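Local atomic coordinates of putative uronate isomerase (Thermotoga maritima, PDB entry 4NAR), a protein that is of uncertain function but probably belongs with the lactate racemases, enzymes that interconvert the D and L forms of lactate. Residues Glu174-Asp177 against Thr178-Ala182; Gly162-Ile165 against Val166-Ile170. All coordinates share one frame; numbering follows the deposited sequence.

How the contacts relate
Both contacts are mostly buried local arrangements in the lactate racemase N-terminal region, one after the other in the chain. Contact 2 is a tight loop with a cis peptide bond before P168; contact 1 is most of helix 173-186 that follows it. They touch: V176 and F179 of the helix pack on P168 and I167 of the loop, with V176 CG2 3.5 Å from P168 CB. In each, one carbonyl takes two donors, E174 O and L163 O, but the helix otherwise repeats regular bonds while the loop adds a longer backbone bond and CA-H...O contacts. Each sends one basic side chain to its own sulfate, H180 from the helix and K164 from the loop.

Contact 1. Residues Glu174-Asp177 against Thr178-Ala182; sequences EVVD and TFHWA. With SO4 (sulfate ion), chain B.
Four successive alpha-helical main-chain bonds run from T178, F179, H180 and W181 back to the carbonyls of E174, V175, V176 and D177, the one from H180 N to V176 O being 3.0 Å long. The first carbonyl carries two donors: T178 OG1 also gives its proton to E174 O, at 3.0 Å, and it arrives on the opposite face of the carbonyl plane from T178 N. OG1 gets there because it sits beside its own backbone N (chi1 -65°), and the hydroxyl is satisfied within the helix.

On another side of the same turns, V176, F179 and H180 form a cluster along helix 173-186, facing helix 347-357 and the loop at P168. F179 takes the crowded position between backbone N and carbonyl carbon (chi1 88°), which lays its ring back along the helix: V176 O lies over one face, offset toward the rim, and CE2 reaches V176 CG1 at 3.9 Å. F179 CE1 also sits 3.6 Å above the centre of the H180 imidazole. V176 CG1 meets that imidazole in its plane, at the edge, 3.4 Å from H180 CD2. With F179 on one face and V176 at an edge, the ring directs H180 NE2 to sulfate O1, 2.8 Å away in a nearly straight bond (163°), while ND1 makes a weak one to S156. T72, W283 and N348 also bind this sulfate, probably from the crystallisation liquor. A leucine in place of H180 has no N-H for sulfate O1, which would probably be left to those three residues, with no flat ring beneath F179 CE1. Farther round the helix, W181 NE1 bonds to D125 and its ring makes a cation-pi contact with K347.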
loop_
_atom_site.group_PDB
_atom_site.type_symbol
_atom_site.label_atom_id
_atom_site.label_comp_id
_atom_site.label_asym_id
_atom_site.label_seq_id
_atom_site.Cartn_x
_atom_site.Cartn_y
_atom_site.Cartn_z
ATOM N N GLU A 174 8.640 8.571 -11.072
ATOM C CA GLU A 174 9.999 8.074 -11.250
ATOM C C GLU A 174 10.461 7.257 -10.057
ATOM O O GLU A 174 10.873 6.099 -10.225
ATOM C CB GLU A 174 10.999 9.196 -11.542
ATOM C CG GLU A 174 10.618 10.097 -12.697
ATOM C CD GLU A 174 9.804 11.304 -12.227
ATOM O OE1 GLU A 174 8.940 11.146 -11.307
ATOM O OE2 GLU A 174 10.040 12.413 -12.777
ATOM N N VAL A 175 10.387 7.841 -8.859
ATOM C CA VAL A 175 10.885 7.142 -7.685
ATOM C C VAL A 175 10.025 5.910 -7.352
ATOM O O VAL A 175 10.540 4.880 -6.887
ATOM C CB VAL A 175 11.018 8.101 -6.464
ATOM C CG1 VAL A 175 9.637 8.694 -6.069
ATOM C CG2 VAL A 175 11.710 7.404 -5.286
ATOM N N VAL A 176 8.725 6.003 -7.623
ATOM C CA VAL A 176 7.803 4.912 -7.323
ATOM C C VAL A 176 8.002 3.723 -8.293
ATOM O O VAL A 176 7.967 2.550 -7.882
ATOM C CB VAL A 176 6.338 5.422 -7.289
ATOM C CG1 VAL A 176 5.332 4.250 -7.245
ATOM C CG2 VAL A 176 6.141 6.407 -6.091
ATOM N N ASP A 177 8.230 4.025 -9.570
ATOM C CA ASP A 177 8.560 2.989 -10.551
ATOM C C ASP A 177 9.802 2.223 -10.094
ATOM O O ASP A 177 9.841 0.976 -10.136
ATOM C CB ASP A 177 8.831 3.603 -11.930
ATOM C CG ASP A 177 7.543 3.938 -12.702
ATOM O OD1 ASP A 177 6.449 4.053 -12.081
ATOM O OD2 ASP A 177 7.635 4.094 -13.944
ATOM N N THR A 178 10.799 2.992 -9.651
ATOM C CA THR A 178 12.092 2.476 -9.237
ATOM C C THR A 178 11.976 1.529 -8.055
ATOM O O THR A 178 12.562 0.440 -8.081
ATOM C CB THR A 178 13.057 3.620 -8.856
ATOM O OG1 THR A 178 13.334 4.414 -10.015
ATOM C CG2 THR A 178 14.371 3.073 -8.282
ATOM N N PHE A 179 11.235 1.915 -7.017
ATOM C CA PHE A 179 11.157 1.006 -5.876
ATOM C C PHE A 179 10.318 -0.236 -6.186
ATOM O O PHE A 179 10.648 -1.338 -5.741
ATOM C CB PHE A 179 10.769 1.705 -4.554
ATOM C CG PHE A 179 9.281 1.814 -4.294
ATOM C CD1 PHE A 179 8.516 0.697 -3.954
ATOM C CD2 PHE A 179 8.664 3.061 -4.300
ATOM C CE1 PHE A 179 7.158 0.811 -3.684
ATOM C CE2 PHE A 179 7.302 3.185 -4.019
ATOM C CZ PHE A 179 6.547 2.057 -3.711
ATOM N N HIS A 180 9.247 -0.057 -6.954
ATOM C CA HIS A 180 8.424 -1.197 -7.349
ATOM C C HIS A 180 9.238 -2.218 -8.152
ATOM O O HIS A 180 9.123 -3.428 -7.933
ATOM C CB HIS A 180 7.189 -0.743 -8.131
ATOM C CG HIS A 180 6.051 -0.312 -7.259
ATOM N ND1 HIS A 180 5.366 -1.187 -6.439
ATOM C CD2 HIS A 180 5.468 0.901 -7.085
ATOM C CE1 HIS A 180 4.417 -0.533 -5.792
ATOM N NE2 HIS A 180 4.457 0.736 -6.168
ATOM N N TRP A 181 10.079 -1.730 -9.063
ATOM C CA TRP A 181 10.892 -2.622 -9.872
ATOM C C TRP A 181 11.994 -3.290 -9.052
ATOM O O TRP A 181 12.262 -4.482 -9.220
ATOM C CB TRP A 181 11.492 -1.872 -11.064
ATOM C CG TRP A 181 12.131 -2.789 -12.067
ATOM C CD1 TRP A 181 13.462 -2.852 -12.395
ATOM C CD2 TRP A 181 11.477 -3.795 -12.853
ATOM N NE1 TRP A 181 13.670 -3.829 -13.342
ATOM C CE2 TRP A 181 12.461 -4.430 -13.644
ATOM C CE3 TRP A 181 10.143 -4.219 -12.984
ATOM C CZ2 TRP A 181 12.171 -5.463 -14.542
ATOM C CZ3 TRP A 181 9.847 -5.255 -13.879
ATOM C CH2 TRP A 181 10.858 -5.861 -14.645
ATOM N N ALA A 182 12.647 -2.511 -8.186
ATOM C CA ALA A 182 13.648 -3.041 -7.261
ATOM C C ALA A 182 13.034 -4.181 -6.449
ATOM O O ALA A 182 13.643 -5.248 -6.294
ATOM C CB ALA A 182 14.154 -1.933 -6.323
HETATM S S SO4 B . 1.008 2.455 -5.872
HETATM O O1 SO4 B . 2.349 2.384 -5.267
HETATM O O2 SO4 B . 0.280 3.597 -5.296
HETATM O O3 SO4 B . 1.142 2.602 -7.328
HETATM O O4 SO4 B . 0.272 1.206 -5.582
#

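Contact 2. Residues Gly162-Ile165 against Val166-Ile170; sequences GLKI and VIPGI. With SO4 (sulfate ion), chain C.
A 3-10 turn at L163-K164 followed by the cis-peptide bond before P168 makes this compact loop, which lies between strand 158-159 and helix 173-186. L163 O takes two protons at the turn. I167 N approaches it nearly along the C=O axis at 3.0 Å, whereas V166 N, 2.9 Å away, comes from well above the carbonyl plane, with a bent N-H...O angle of 134°. Next along, K164 O is 3.3 Å from P168 N, which has no hydrogen to offer, and the bond is made instead by G169 N, also at 3.3 Å and fairly straight. The backbone closes so tightly that K164 CA and G169 CA add CA-H...O contacts, the latter to I165 O at 3.1 Å. A side chain on G169 would run into that same oxygen.

The side chains split by character. L163 and V166 lie side by side, CD2 against CG2, and L163 goes on to pack on helices 198-213 and 241-259; I165 shares F245 of the latter helix. K164 goes to the polar side. Its CG is anti to the backbone N (chi1 -164°) and rests on the proline ring, 3.6 Å from P168 CD. The chain then runs extended past the proline and bends at its last torsion (chi4 -92°), bringing NZ within 3.7 Å of P168 CG and to sulfate O1 at 2.9 Å. R41 and H154 bind the same sulfate. Both this ion and an acetate close to K164 are probably from the crystallisation liquor. Even so, three basic side chains drawn round an anion suggest a pocket suited to negatively charged groups, in which the proline flank would restrict how K164 can swing.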
loop_
_atom_site.group_PDB
_atom_site.type_symbol
_atom_site.label_atom_id
_atom_site.label_comp_id
_atom_site.label_asym_id
_atom_site.label_seq_id
_atom_site.Cartn_x
_atom_site.Cartn_y
_atom_site.Cartn_z
ATOM N N GLY A 162 5.127 3.952 8.274
ATOM C CA GLY A 162 6.276 4.836 8.278
ATOM C C GLY A 162 6.381 5.651 6.996
ATOM O O GLY A 162 5.381 6.199 6.506
ATOM N N LEU A 163 7.590 5.712 6.438
ATOM C CA LEU A 163 7.836 6.560 5.276
ATOM C C LEU A 163 7.099 6.102 4.004
ATOM O O LEU A 163 7.106 6.809 2.987
ATOM C CB LEU A 163 9.340 6.699 5.041
ATOM C CG LEU A 163 10.012 7.480 6.179
ATOM C CD1 LEU A 163 11.547 7.318 6.141
ATOM C CD2 LEU A 163 9.594 8.967 6.105
ATOM N N LYS A 164 6.442 4.943 4.055
ATOM C CA LYS A 164 5.673 4.520 2.893
ATOM C C LYS A 164 4.520 5.508 2.617
ATOM O O LYS A 164 4.074 5.670 1.474
ATOM C CB LYS A 164 5.143 3.089 3.025
ATOM C CG LYS A 164 4.677 2.525 1.669
ATOM C CD LYS A 164 3.537 1.491 1.800
ATOM C CE LYS A 164 3.127 0.892 0.427
ATOM N NZ LYS A 164 1.999 1.646 -0.233
ATOM N N ILE A 165 4.053 6.187 3.661
ATOM C CA ILE A 165 3.048 7.207 3.461
ATOM C C ILE A 165 3.590 8.404 2.664
ATOM O O ILE A 165 2.823 9.107 1.998
ATOM C CB ILE A 165 2.439 7.676 4.788
ATOM C CG1 ILE A 165 1.224 8.577 4.518
ATOM C CG2 ILE A 165 3.479 8.390 5.638
ATOM C CD1 ILE A 165 0.270 8.702 5.705
ATOM N N VAL A 166 4.900 8.647 2.717
ATOM C CA VAL A 166 5.469 9.714 1.905
ATOM C C VAL A 166 5.699 9.192 0.480
ATOM O O VAL A 166 5.272 9.813 -0.500
ATOM C CB VAL A 166 6.798 10.245 2.489
ATOM C CG1 VAL A 166 7.354 11.360 1.596
ATOM C CG2 VAL A 166 6.611 10.734 3.929
ATOM N N ILE A 167 6.366 8.043 0.375
ATOM C CA ILE A 167 6.623 7.385 -0.908
ATOM C C ILE A 167 6.144 5.939 -0.799
ATOM O O ILE A 167 6.692 5.181 0.014
ATOM C CB ILE A 167 8.124 7.356 -1.242
ATOM C CG1 ILE A 167 8.702 8.776 -1.207
ATOM C CG2 ILE A 167 8.350 6.718 -2.620
ATOM C CD1 ILE A 167 10.190 8.813 -1.326
ATOM N N PRO A 168 5.153 5.534 -1.629
ATOM C CA PRO A 168 4.585 6.280 -2.771
ATOM C C PRO A 168 3.481 7.287 -2.439
ATOM O O PRO A 168 3.055 8.007 -3.352
ATOM C CB PRO A 168 3.944 5.169 -3.623
ATOM C CG PRO A 168 3.468 4.158 -2.575
ATOM C CD PRO A 168 4.593 4.165 -1.534
ATOM N N GLY A 169 3.030 7.317 -1.185
ATOM C CA GLY A 169 1.837 8.051 -0.783
ATOM C C GLY A 169 1.566 9.407 -1.427
ATOM O O GLY A 169 0.458 9.662 -1.937
ATOM N N ILE A 170 2.565 10.285 -1.402
ATOM C CA ILE A 170 2.389 11.628 -1.933
ATOM C C ILE A 170 3.555 11.988 -2.848
ATOM O O ILE A 170 4.017 13.140 -2.900
ATOM C CB ILE A 170 2.282 12.652 -0.793
ATOM C CG1 ILE A 170 3.534 12.556 0.092
ATOM C CG2 ILE A 170 0.988 12.428 0.016
ATOM C CD1 ILE A 170 3.551 13.496 1.244
HETATM S S SO4 C . -1.196 -0.040 -0.182
HETATM O O1 SO4 C . -0.247 0.300 0.899
HETATM O O2 SO4 C . -1.969 1.160 -0.553
HETATM O O3 SO4 C . -0.514 -0.543 -1.387
HETATM O O4 SO4 C . -2.099 -1.071 0.340
#